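Local coordinates for putative uncharacterized protein (Chaetomium thermophilum, PDB 5T8V), which probably loads cohesin onto chromatin, here as the C-terminal HEAT-repeat fragment of the longer protein Scc2, at residues S444-M447 with A448-A452; L453-L456 with G457-C460; P400-N403 with L404-F408; N615-L618 with N619-A622. All blocks are in the same frame, centred on the assembly; numbering follows the deposited sequence.

Contact 1: S444-M447 with A448-A452; sequences SSIM and AKNMA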
ATOM      1  N   SER A 444       6.381   5.190 -22.260  1.00 50.57           N
ATOM      2  CA  SER A 444       5.589   6.320 -21.800  1.00 45.70           C
ATOM      3  C   SER A 444       6.287   6.991 -20.624  1.00 43.21           C
ATOM      4  O   SER A 444       6.929   6.330 -19.803  1.00 44.53           O
ATOM      5  CB  SER A 444       4.180   5.871 -21.392  1.00 43.69           C
ATOM      6  OG  SER A 444       3.319   6.983 -21.224  1.00 43.06           O
ATOM      7  N   SER A 445       6.147   8.312 -20.546  1.00 34.89           N
ATOM      8  CA  SER A 445       6.872   9.092 -19.556  1.00 36.34           C
ATOM      9  C   SER A 445       6.349   8.805 -18.149  1.00 35.52           C
ATOM     10  O   SER A 445       5.293   8.197 -17.955  1.00 33.59           O
ATOM     11  CB  SER A 445       6.759  10.585 -19.863  1.00 36.31           C
ATOM     12  OG  SER A 445       5.420  11.029 -19.755  1.00 33.96           O
ATOM     13  N   ILE A 446       7.115   9.258 -17.154  1.00 41.65           N
ATOM     14  CA  ILE A 446       6.722   9.067 -15.763  1.00 41.41           C
ATOM     15  C   ILE A 446       5.555   9.980 -15.411  1.00 40.39           C
ATOM     16  O   ILE A 446       4.638   9.583 -14.684  1.00 38.95           O
ATOM     17  CB  ILE A 446       7.926   9.304 -14.832  1.00 43.83           C
ATOM     18  CG1 ILE A 446       9.114   8.423 -15.241  1.00 46.05           C
ATOM     19  CG2 ILE A 446       7.541   9.046 -13.376  1.00 43.11           C
ATOM     20  CD1 ILE A 446       8.825   6.926 -15.232  1.00 45.31           C
ATOM     21  N   MET A 447       5.574  11.216 -15.907  1.00 56.84           N
ATOM     22  CA  MET A 447       4.455  12.122 -15.677  1.00 56.29           C
ATOM     23  C   MET A 447       3.154  11.521 -16.196  1.00 52.08           C
ATOM     24  O   MET A 447       2.124  11.554 -15.508  1.00 49.74           O
ATOM     25  CB  MET A 447       4.740  13.465 -16.350  1.00 59.29           C
ATOM     26  CG  MET A 447       3.595  14.468 -16.295  1.00 60.34           C
ATOM     27  SD  MET A 447       4.026  16.051 -17.048  1.00 64.02           S
ATOM     28  CE  MET A 447       4.409  15.555 -18.729  1.00 64.29           C
ATOM     29  N   ALA A 448       3.188  10.949 -17.402  1.00 30.53           N
ATOM     30  CA  ALA A 448       1.977  10.403 -18.005  1.00 28.32           C
ATOM     31  C   ALA A 448       1.485   9.176 -17.247  1.00 27.50           C
ATOM     32  O   ALA A 448       0.278   9.026 -17.018  1.00 25.72           O
ATOM     33  CB  ALA A 448       2.236  10.064 -19.472  1.00 28.43           C
ATOM     34  N   LYS A 449       2.396   8.286 -16.852  1.00 41.00           N
ATOM     35  CA  LYS A 449       1.996   7.118 -16.073  1.00 39.78           C
ATOM     36  C   LYS A 449       1.397   7.536 -14.737  1.00 37.47           C
ATOM     37  O   LYS A 449       0.347   7.030 -14.326  1.00 37.15           O
ATOM     38  CB  LYS A 449       3.192   6.191 -15.855  1.00 43.26           C
ATOM     39  CG  LYS A 449       3.615   5.401 -17.082  1.00 44.89           C
ATOM     40  CD  LYS A 449       4.748   4.435 -16.743  1.00 47.44           C
ATOM     41  CE  LYS A 449       5.250   3.690 -17.972  1.00 48.64           C
ATOM     42  NZ  LYS A 449       4.193   2.836 -18.584  1.00 48.03           N
ATOM     43  N   ASN A 450       2.057   8.463 -14.041  1.00 29.30           N
ATOM     44  CA  ASN A 450       1.561   8.915 -12.745  1.00 29.18           C
ATOM     45  C   ASN A 450       0.173   9.525 -12.874  1.00 27.18           C
ATOM     46  O   ASN A 450      -0.730   9.218 -12.088  1.00 26.23           O
ATOM     47  CB  ASN A 450       2.536   9.920 -12.138  1.00 31.25           C
ATOM     48  CG  ASN A 450       3.887   9.313 -11.859  1.00 33.47           C
ATOM     49  OD1 ASN A 450       4.106   8.128 -12.101  1.00 33.49           O
ATOM     50  ND2 ASN A 450       4.808  10.123 -11.354  1.00 35.53           N
ATOM     51  N   MET A 451      -0.017  10.399 -13.863  1.00 26.67           N
ATOM     52  CA  MET A 451      -1.340  10.969 -14.086  1.00 24.91           C
ATOM     53  C   MET A 451      -2.361   9.871 -14.362  1.00 23.46           C
ATOM     54  O   MET A 451      -3.451   9.854 -13.776  1.00 22.01           O
ATOM     55  CB  MET A 451      -1.294  11.961 -15.247  1.00 24.83           C
ATOM     56  CG  MET A 451      -2.570  12.772 -15.409  1.00 23.43           C
ATOM     57  SD  MET A 451      -2.622  13.712 -16.941  1.00 23.75           S
ATOM     58  CE  MET A 451      -2.805  12.390 -18.133  1.00 23.28           C
ATOM     59  N   ALA A 452      -2.012   8.935 -15.248  1.00 23.05           N
ATOM     60  CA  ALA A 452      -2.949   7.889 -15.644  1.00 21.57           C
ATOM     61  C   ALA A 452      -3.380   7.052 -14.447  1.00 21.37           C
ATOM     62  O   ALA A 452      -4.566   6.749 -14.283  1.00 20.00           O
ATOM     63  CB  ALA A 452      -2.318   7.010 -16.721  1.00 22.03           C
TER
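Ser445 and Ala448 meet where the loop residues 444-445 run into helix 446-474, and the backbone winds straight into an alpha-helical turn. Ser445 O takes the amide of Lys449, Ile446 O that of Asn450 and Met447 O that of Met451, all four residues on.

Ser445 is the N-cap. Its OG accepts from Ala448 N at 3.2 Å, with an N-H...O angle of 155°. The torsion explains the reach: chi1 of 64° brings OG round to the amide of Ala448 in the first turn. The same OG lies 3.3 Å from Ala448 CB. Ser444 comes to this methyl as well, with its OG 3.7 Å from Ala448 CB.

Lys449 runs back alongside the start of the helix. Its CG is 3.4 Å from Ser445 O, and CE passes 3.6 Å from Ser444 O. The chain is straight up to CE and bends only at chi4 (-62°). The amine NZ then finds its hydrogen bond at Asn441 O, in the loop before the helix. On another flank, Ile446 CG2 lies against the Asn450 amide, 3.6 Å from ND2. Gln625 touches both of these side chains.

Met451 and Ala448 pack against helix 357-391, and Met451 also reaches helix 402-414. The chemistry is that of a capped helix start. One serine oxygen satisfies an early amide that has no helical carbonyl before it, and the lysine ties the first turn to the loop that leads in.

Contact 2: L453-L456 with G457-C460; sequences LELL and GTMC
Leu455 and Met459 sit one turn apart within helix 446-474, a long helix of the HEAT-repeat solenoid. It packs against helix 423-440 and against helices 610-619 and 628-642.

Leu455 O is gripped twice. Met459 N donates to it at 2.9 Å, the usual helix bond. Thr458 OG1 donates to the same oxygen at 2.8 Å. The hydroxyl lies in the carbonyl plane, on a lone pair, with a C=O...O angle of 125°. The Thr458 side chain is rotated so that its hydroxyl turns back over the preceding turn (chi1 63°). Its methyl CG2 lies on another side, 3.7 Å from Glu454 O.

The Met459 side chain folds back towards the earlier turn. The chain is straight through chi2 and bends at chi3 (-70°). Its CE thereby comes 3.7 Å from Leu456 CD2, and the two side chains cross at a slant. CE also lies 4.4 Å from Leu455 CB.

Gly457 N donates to Leu453 O at 2.9 Å, and Cys460 N to Leu456 O at 2.9 Å. These are ordinary helix bonds. Glu454 points its carboxylate out of the contact, to a salt bridge with Arg402. Its backbone oxygen accepts from Lys631.

The threonine therefore spends its hydroxyl inside its own helix, where a main-chain oxygen satisfies it. Leu455, Leu456 and Met459 give an apolar surface to helix 423-440, through Leu431, Met432 and Met435. Leu453 and Leu456 meet helix 610-619.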
ATOM      1  N   LEU A 453      -2.426   6.654 -13.604  1.00 23.69           N
ATOM      2  CA  LEU A 453      -2.774   5.908 -12.398  1.00 24.29           C
ATOM      3  C   LEU A 453      -3.635   6.750 -11.465  1.00 24.02           C
ATOM      4  O   LEU A 453      -4.647   6.272 -10.935  1.00 22.61           O
ATOM      5  CB  LEU A 453      -1.503   5.447 -11.685  1.00 25.90           C
ATOM      6  CG  LEU A 453      -0.637   4.438 -12.442  1.00 26.79           C
ATOM      7  CD1 LEU A 453       0.732   4.312 -11.797  1.00 28.30           C
ATOM      8  CD2 LEU A 453      -1.322   3.082 -12.498  1.00 27.07           C
ATOM      9  N   GLU A 454      -3.256   8.013 -11.265  1.00 35.18           N
ATOM     10  CA  GLU A 454      -3.987   8.873 -10.342  1.00 36.80           C
ATOM     11  C   GLU A 454      -5.441   9.039 -10.770  1.00 35.08           C
ATOM     12  O   GLU A 454      -6.340   9.090  -9.923  1.00 35.82           O
ATOM     13  CB  GLU A 454      -3.288  10.227 -10.241  1.00 41.17           C
ATOM     14  CG  GLU A 454      -4.009  11.246  -9.376  1.00 43.96           C
ATOM     15  CD  GLU A 454      -3.100  12.380  -8.934  1.00 47.88           C
ATOM     16  OE1 GLU A 454      -1.935  12.419  -9.388  1.00 49.54           O
ATOM     17  OE2 GLU A 454      -3.548  13.229  -8.134  1.00 48.81           O
ATOM     18  N   LEU A 455      -5.694   9.125 -12.078  1.00 28.40           N
ATOM     19  CA  LEU A 455      -7.067   9.277 -12.552  1.00 25.58           C
ATOM     20  C   LEU A 455      -7.806   7.946 -12.571  1.00 23.30           C
ATOM     21  O   LEU A 455      -8.980   7.879 -12.189  1.00 22.15           O
ATOM     22  CB  LEU A 455      -7.079   9.906 -13.946  1.00 24.61           C
ATOM     23  CG  LEU A 455      -6.742  11.397 -14.056  1.00 25.75           C
ATOM     24  CD1 LEU A 455      -6.966  11.863 -15.484  1.00 24.71           C
ATOM     25  CD2 LEU A 455      -7.558  12.255 -13.091  1.00 27.08           C
ATOM     26  N   LEU A 456      -7.143   6.880 -13.022  1.00 17.75           N
ATOM     27  CA  LEU A 456      -7.742   5.554 -12.950  1.00 17.15           C
ATOM     28  C   LEU A 456      -8.192   5.234 -11.534  1.00 17.40           C
ATOM     29  O   LEU A 456      -9.161   4.493 -11.342  1.00 16.64           O
ATOM     30  CB  LEU A 456      -6.752   4.500 -13.451  1.00 17.97           C
ATOM     31  CG  LEU A 456      -6.532   4.449 -14.968  1.00 17.67           C
ATOM     32  CD1 LEU A 456      -5.344   3.566 -15.313  1.00 18.99           C
ATOM     33  CD2 LEU A 456      -7.777   3.950 -15.684  1.00 16.28           C
ATOM     34  N   GLY A 457      -7.515   5.794 -10.533  1.00 21.29           N
ATOM     35  CA  GLY A 457      -7.951   5.643  -9.160  1.00 21.54           C
ATOM     36  C   GLY A 457      -9.303   6.280  -8.901  1.00 21.52           C
ATOM     37  O   GLY A 457     -10.224   5.615  -8.416  1.00 21.73           O
ATOM     38  N   THR A 458      -9.440   7.569  -9.222  1.00 21.91           N
ATOM     39  CA  THR A 458     -10.705   8.256  -8.973  1.00 21.32           C
ATOM     40  C   THR A 458     -11.839   7.609  -9.760  1.00 20.21           C
ATOM     41  O   THR A 458     -12.953   7.453  -9.246  1.00 22.34           O
ATOM     42  CB  THR A 458     -10.589   9.743  -9.324  1.00 21.71           C
ATOM     43  OG1 THR A 458     -10.325   9.886 -10.721  1.00 24.06           O
ATOM     44  CG2 THR A 458      -9.467  10.402  -8.545  1.00 22.50           C
ATOM     45  N   MET A 459     -11.575   7.225 -11.012  1.00 18.78           N
ATOM     46  CA  MET A 459     -12.600   6.547 -11.800  1.00 18.30           C
ATOM     47  C   MET A 459     -12.986   5.220 -11.158  1.00 18.11           C
ATOM     48  O   MET A 459     -14.174   4.878 -11.075  1.00 16.67           O
ATOM     49  CB  MET A 459     -12.106   6.336 -13.235  1.00 18.15           C
ATOM     50  CG  MET A 459     -12.100   7.612 -14.078  1.00 20.32           C
ATOM     51  SD  MET A 459     -11.639   7.372 -15.814  1.00 20.99           S
ATOM     52  CE  MET A 459      -9.905   7.001 -15.639  1.00 22.27           C
ATOM     53  N   CYS A 460     -11.995   4.464 -10.685  1.00 22.23           N
ATOM     54  CA  CYS A 460     -12.278   3.213  -9.992  1.00 23.73           C
ATOM     55  C   CYS A 460     -13.192   3.452  -8.797  1.00 23.81           C
ATOM     56  O   CYS A 460     -14.203   2.759  -8.621  1.00 23.01           O
ATOM     57  CB  CYS A 460     -10.966   2.563  -9.551  1.00 26.70           C
ATOM     58  SG  CYS A 460     -11.062   0.791  -9.332  1.00 30.01           S
TER

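Contact 3: P400-N403 with L404-F408; sequences PYRN and LLDLF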
ATOM      1  N   PRO A 400      -0.482  23.599 -14.020  1.00 86.26           N
ATOM      2  CA  PRO A 400      -0.887  24.484 -15.114  1.00 86.71           C
ATOM      3  C   PRO A 400      -2.287  24.162 -15.636  1.00 84.10           C
ATOM      4  O   PRO A 400      -3.245  24.837 -15.261  1.00 81.27           O
ATOM      5  CB  PRO A 400       0.181  24.219 -16.178  1.00 86.51           C
ATOM      6  CG  PRO A 400       0.691  22.806 -15.883  1.00 85.74           C
ATOM      7  CD  PRO A 400       0.153  22.377 -14.536  1.00 85.24           C
ATOM      8  N   TYR A 401      -2.398  23.139 -16.484  1.00 65.06           N
ATOM      9  CA  TYR A 401      -3.685  22.725 -17.025  1.00 60.69           C
ATOM     10  C   TYR A 401      -4.220  21.451 -16.389  1.00 56.43           C
ATOM     11  O   TYR A 401      -5.420  21.179 -16.498  1.00 53.96           O
ATOM     12  CB  TYR A 401      -3.587  22.508 -18.538  1.00 63.69           C
ATOM     13  CG  TYR A 401      -4.937  22.425 -19.212  1.00 62.83           C
ATOM     14  CD1 TYR A 401      -5.553  23.566 -19.706  1.00 63.39           C
ATOM     15  CD2 TYR A 401      -5.603  21.210 -19.340  1.00 60.78           C
ATOM     16  CE1 TYR A 401      -6.789  23.502 -20.317  1.00 61.78           C
ATOM     17  CE2 TYR A 401      -6.840  21.137 -19.952  1.00 59.19           C
ATOM     18  CZ  TYR A 401      -7.428  22.287 -20.438  1.00 59.72           C
ATOM     19  OH  TYR A 401      -8.659  22.234 -21.049  1.00 58.26           O
ATOM     20  N   ARG A 402      -3.363  20.669 -15.733  1.00 59.65           N
ATOM     21  CA  ARG A 402      -3.810  19.416 -15.139  1.00 55.69           C
ATOM     22  C   ARG A 402      -4.964  19.634 -14.168  1.00 52.72           C
ATOM     23  O   ARG A 402      -5.802  18.741 -13.988  1.00 51.69           O
ATOM     24  CB  ARG A 402      -2.640  18.737 -14.431  1.00 57.55           C
ATOM     25  CG  ARG A 402      -2.890  17.288 -14.089  1.00 58.55           C
ATOM     26  CD  ARG A 402      -1.703  16.692 -13.364  1.00 62.49           C
ATOM     27  NE  ARG A 402      -1.921  15.287 -13.048  1.00 61.73           N
ATOM     28  CZ  ARG A 402      -2.759  14.852 -12.113  1.00 59.14           C
ATOM     29  NH1 ARG A 402      -3.472  15.711 -11.399  1.00 58.63           N
ATOM     30  NH2 ARG A 402      -2.890  13.553 -11.894  1.00 57.24           N
ATOM     31  N   ASN A 403      -5.030  20.810 -13.539  1.00 52.29           N
ATOM     32  CA  ASN A 403      -6.119  21.084 -12.610  1.00 50.51           C
ATOM     33  C   ASN A 403      -7.457  21.186 -13.329  1.00 47.04           C
ATOM     34  O   ASN A 403      -8.491  20.806 -12.770  1.00 45.70           O
ATOM     35  CB  ASN A 403      -5.837  22.368 -11.832  1.00 54.19           C
ATOM     36  CG  ASN A 403      -6.851  22.614 -10.733  1.00 54.86           C
ATOM     37  OD1 ASN A 403      -7.751  23.442 -10.876  1.00 55.43           O
ATOM     38  ND2 ASN A 403      -6.718  21.885  -9.629  1.00 54.21           N
ATOM     39  N   LEU A 404      -7.461  21.694 -14.563  1.00 43.41           N
ATOM     40  CA  LEU A 404      -8.704  21.752 -15.324  1.00 40.42           C
ATOM     41  C   LEU A 404      -9.143  20.360 -15.758  1.00 37.11           C
ATOM     42  O   LEU A 404     -10.340  20.054 -15.756  1.00 36.80           O
ATOM     43  CB  LEU A 404      -8.539  22.668 -16.533  1.00 41.24           C
ATOM     44  CG  LEU A 404      -8.277  24.129 -16.167  1.00 45.65           C
ATOM     45  CD1 LEU A 404      -6.795  24.455 -16.250  1.00 47.64           C
ATOM     46  CD2 LEU A 404      -9.089  25.051 -17.054  1.00 45.70           C
ATOM     47  N   LEU A 405      -8.191  19.506 -16.138  1.00 22.18           N
ATOM     48  CA  LEU A 405      -8.511  18.101 -16.367  1.00 20.00           C
ATOM     49  C   LEU A 405      -9.136  17.485 -15.122  1.00 19.55           C
ATOM     50  O   LEU A 405     -10.158  16.793 -15.203  1.00 18.16           O
ATOM     51  CB  LEU A 405      -7.249  17.342 -16.776  1.00 20.39           C
ATOM     52  CG  LEU A 405      -7.290  15.811 -16.738  1.00 19.30           C
ATOM     53  CD1 LEU A 405      -8.461  15.265 -17.529  1.00 17.61           C
ATOM     54  CD2 LEU A 405      -5.988  15.245 -17.276  1.00 20.07           C
ATOM     55  N   ASP A 406      -8.538  17.736 -13.954  1.00 28.88           N
ATOM     56  CA  ASP A 406      -9.102  17.219 -12.711  1.00 29.36           C
ATOM     57  C   ASP A 406     -10.528  17.713 -12.504  1.00 29.68           C
ATOM     58  O   ASP A 406     -11.410  16.939 -12.114  1.00 29.27           O
ATOM     59  CB  ASP A 406      -8.222  17.616 -11.525  1.00 32.32           C
ATOM     60  CG  ASP A 406      -6.923  16.834 -11.470  1.00 34.93           C
ATOM     61  OD1 ASP A 406      -6.871  15.714 -12.023  1.00 34.76           O
ATOM     62  OD2 ASP A 406      -5.953  17.338 -10.865  1.00 37.55           O
ATOM     63  N   LEU A 407     -10.775  19.000 -12.761  1.00 35.57           N
ATOM     64  CA  LEU A 407     -12.113  19.553 -12.569  1.00 36.62           C
ATOM     65  C   LEU A 407     -13.115  18.915 -13.524  1.00 34.62           C
ATOM     66  O   LEU A 407     -14.228  18.544 -13.124  1.00 35.20           O
ATOM     67  CB  LEU A 407     -12.079  21.069 -12.758  1.00 41.05           C
ATOM     68  CG  LEU A 407     -11.763  21.889 -11.506  1.00 44.74           C
ATOM     69  CD1 LEU A 407     -11.424  23.321 -11.878  1.00 46.96           C
ATOM     70  CD2 LEU A 407     -12.941  21.856 -10.544  1.00 44.81           C
ATOM     71  N   PHE A 408     -12.740  18.784 -14.797  1.00 26.00           N
ATOM     72  CA  PHE A 408     -13.610  18.117 -15.758  1.00 22.91           C
ATOM     73  C   PHE A 408     -13.934  16.703 -15.301  1.00 19.99           C
ATOM     74  O   PHE A 408     -15.097  16.286 -15.314  1.00 17.72           O
ATOM     75  CB  PHE A 408     -12.954  18.097 -17.139  1.00 23.46           C
ATOM     76  CG  PHE A 408     -13.125  19.371 -17.911  1.00 25.46           C
ATOM     77  CD1 PHE A 408     -14.385  19.805 -18.285  1.00 25.75           C
ATOM     78  CD2 PHE A 408     -12.024  20.126 -18.279  1.00 27.54           C
ATOM     79  CE1 PHE A 408     -14.546  20.975 -18.999  1.00 27.62           C
ATOM     80  CE2 PHE A 408     -12.177  21.298 -18.994  1.00 29.02           C
ATOM     81  CZ  PHE A 408     -13.439  21.722 -19.357  1.00 29.10           C
TER
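The backbone turns from the loop at Tyr401 into helix 402-414, and Tyr401 O takes two amides of the first turn. Leu405 N donates to it at 3.3 Å. Leu404 N is at 2.9 Å, but that bond is weak. Regular helix bonds follow from Asp406 N to Arg402 O and from Leu407 N to Asn403 O.

Leu404 covers one face of the Tyr401 ring. Its CB stands 4.1 Å from the ring centroid and only 10° off the ring normal, a CH-pi contact. Its CD1 reaches the same ring 3.8 Å from CD1 of Tyr401. Beyond the ring, Tyr401 OH lies 4.2 Å from Phe408 CE2. Tyr401 and Leu405 pack on helix 357-391 at Ile386, and Phe408 packs on helix 305-315.

Arg402 and Asp406 are one turn apart and form a salt bridge, with NH1 3.0 Å from OD2. The arginine is stretched from CG to NE, with CG anti to the backbone N (chi1 -165°). OD2 sits at the edge of the guanidinium, near its plane. The carboxylate is turned 70° from that plane, so the two groups do not face each other flat. NH2 pairs with Glu454.

One guanidinium thus serves two carboxylates, one on its own helix and one on helix 446-474. The shared positive charge would probably favour the ionised form of both acids.

Contact 4: N615-L618 with N619-A622; sequences NILL and NSMA
Asn615 with Asn619 and Leu617 with Ser620 form a local contact at the C-terminal part of helix 610-619, where the chain leaves for the loop before helix 628-642. Its centre lies about 8 Å from the centre of the chain.

Asn615 O receives the amide of Asn619 at 2.8 Å. The side chain of Asn619 folds back over the same oxygen. Its ND2 is 3.0 Å from Asn615 O, a weak bond with an N-H...O angle of 125°. Asn615 itself uses its own ND2 elsewhere, on Gly611 O.

Ser620 turns to Leu617 O with both its hydroxyl and its amide. OG is modelled as a donor at 2.5 Å from Leu617 O, a short distance that is doubtful in detail. Its chi1 of 74° swings the hydroxyl to that oxygen. The amide gets there through the backbone: Ser620 N lies 2.9 Å from Leu617 O, three residues back, and bonds only weakly to Ile616 O, four back. Ser620 OG is also hydrogen-bonded to Ser632 of helix 628-642.

Met621 N bonds to Leu618 O at 2.9 Å, so the three-residue spacing continues. Leu618 and Met621 run alongside each other in the same direction, with Leu618 CD2 3.9 Å from Met621 CE. Both also reach helix 652-660, at Leu656 and Ser660.

Side-chain donors thus appear to supplement main-chain ones where the chain departs from the helix. The serine also joins that turn to the next helix of the solenoid, and the leucine and methionine give it an apolar side.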
ATOM      1  N   ASN A 615      -7.141  -3.891 -10.792  1.00 28.54           N
ATOM      2  CA  ASN A 615      -5.838  -4.542 -10.751  1.00 29.48           C
ATOM      3  C   ASN A 615      -4.725  -3.529 -10.980  1.00 30.52           C
ATOM      4  O   ASN A 615      -3.766  -3.458 -10.204  1.00 33.06           O
ATOM      5  CB  ASN A 615      -5.779  -5.668 -11.783  1.00 31.96           C
ATOM      6  CG  ASN A 615      -6.539  -6.900 -11.337  1.00 33.58           C
ATOM      7  OD1 ASN A 615      -5.943  -7.904 -10.951  1.00 35.87           O
ATOM      8  ND2 ASN A 615      -7.864  -6.823 -11.370  1.00 32.78           N
ATOM      9  N   ILE A 616      -4.854  -2.712 -12.031  1.00 21.11           N
ATOM     10  CA  ILE A 616      -3.852  -1.682 -12.294  1.00 22.31           C
ATOM     11  C   ILE A 616      -3.600  -0.875 -11.033  1.00 21.71           C
ATOM     12  O   ILE A 616      -2.453  -0.554 -10.696  1.00 23.17           O
ATOM     13  CB  ILE A 616      -4.299  -0.785 -13.465  1.00 22.21           C
ATOM     14  CG1 ILE A 616      -4.081  -1.512 -14.794  1.00 23.68           C
ATOM     15  CG2 ILE A 616      -3.549   0.552 -13.458  1.00 22.97           C
ATOM     16  CD1 ILE A 616      -4.705  -0.823 -15.988  1.00 23.47           C
ATOM     17  N   LEU A 617      -4.668  -0.550 -10.306  1.00 21.60           N
ATOM     18  CA  LEU A 617      -4.514   0.213  -9.075  1.00 23.33           C
ATOM     19  C   LEU A 617      -3.774  -0.604  -8.023  1.00 24.17           C
ATOM     20  O   LEU A 617      -2.790  -0.137  -7.437  1.00 26.52           O
ATOM     21  CB  LEU A 617      -5.888   0.646  -8.566  1.00 24.62           C
ATOM     22  CG  LEU A 617      -5.913   1.814  -7.585  1.00 28.38           C
ATOM     23  CD1 LEU A 617      -5.470   3.103  -8.268  1.00 29.89           C
ATOM     24  CD2 LEU A 617      -7.307   1.965  -6.994  1.00 28.06           C
ATOM     25  N   LEU A 618      -4.219  -1.842  -7.793  1.00 21.31           N
ATOM     26  CA  LEU A 618      -3.608  -2.669  -6.757  1.00 22.29           C
ATOM     27  C   LEU A 618      -2.116  -2.844  -7.006  1.00 24.46           C
ATOM     28  O   LEU A 618      -1.293  -2.596  -6.117  1.00 26.83           O
ATOM     29  CB  LEU A 618      -4.315  -4.024  -6.694  1.00 21.03           C
ATOM     30  CG  LEU A 618      -5.732  -3.987  -6.108  1.00 19.35           C
ATOM     31  CD1 LEU A 618      -6.527  -5.231  -6.484  1.00 18.19           C
ATOM     32  CD2 LEU A 618      -5.680  -3.836  -4.598  1.00 19.96           C
ATOM     33  N   ASN A 619      -1.744  -3.252  -8.221  1.00 34.92           N
ATOM     34  CA  ASN A 619      -0.333  -3.442  -8.536  1.00 38.29           C
ATOM     35  C   ASN A 619       0.462  -2.148  -8.427  1.00 40.20           C
ATOM     36  O   ASN A 619       1.688  -2.201  -8.281  1.00 42.20           O
ATOM     37  CB  ASN A 619      -0.174  -4.028  -9.939  1.00 41.73           C
ATOM     38  CG  ASN A 619      -0.679  -5.454 -10.035  1.00 44.64           C
ATOM     39  OD1 ASN A 619      -0.091  -6.373  -9.462  1.00 46.38           O
ATOM     40  ND2 ASN A 619      -1.771  -5.649 -10.767  1.00 44.79           N
ATOM     41  N   SER A 620      -0.197  -0.991  -8.492  1.00 40.34           N
ATOM     42  CA  SER A 620       0.511   0.274  -8.353  1.00 43.06           C
ATOM     43  C   SER A 620       0.751   0.655  -6.898  1.00 45.37           C
ATOM     44  O   SER A 620       1.260   1.750  -6.638  1.00 46.76           O
ATOM     45  CB  SER A 620      -0.253   1.395  -9.063  1.00 43.02           C
ATOM     46  OG  SER A 620      -1.408   1.769  -8.336  1.00 43.54           O
ATOM     47  N   MET A 621       0.391  -0.212  -5.946  1.00 39.06           N
ATOM     48  CA  MET A 621       0.763   0.031  -4.556  1.00 41.82           C
ATOM     49  C   MET A 621       2.264  -0.137  -4.359  1.00 46.23           C
ATOM     50  O   MET A 621       2.874   0.582  -3.560  1.00 47.64           O
ATOM     51  CB  MET A 621      -0.002  -0.913  -3.633  1.00 39.31           C
ATOM     52  CG  MET A 621      -1.488  -0.619  -3.538  1.00 37.11           C
ATOM     53  SD  MET A 621      -2.353  -1.735  -2.416  1.00 36.15           S
ATOM     54  CE  MET A 621      -2.061  -3.325  -3.190  1.00 34.41           C
ATOM     55  N   ALA A 622       2.872  -1.081  -5.072  1.00 44.18           N
ATOM     56  CA  ALA A 622       4.322  -1.270  -5.064  1.00 50.45           C
ATOM     57  C   ALA A 622       5.016  -0.369  -6.072  1.00 55.88           C
ATOM     58  O   ALA A 622       5.976  -0.783  -6.729  1.00 57.91           O
ATOM     59  CB  ALA A 622       4.653  -2.734  -5.334  1.00 50.58           C
TER

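How the contacts relate
From the N terminus the order is contact 3, contact 1, contact 2 and contact 4. They run in series. None nests in or crosses another, and each closes only a local turn. Contact 3 starts helix 402-414. Contacts 1 and 2 follow each other on helix 446-474, and contact 4 lies at the far end of helix 610-619. Helix 446-474 links them all. Met451 of contact 1 lies against Arg402 and Leu405 of contact 3. Leu455 of contact 2 packs on Leu405 too, with 4.0 Å between Leu455 CD1 and Leu405 CD2. Elsewhere on that helix, Leu453 CD2 packs 3.5 Å from Ile616 CG2 of contact 4. Contacts 3 and 4 do not touch.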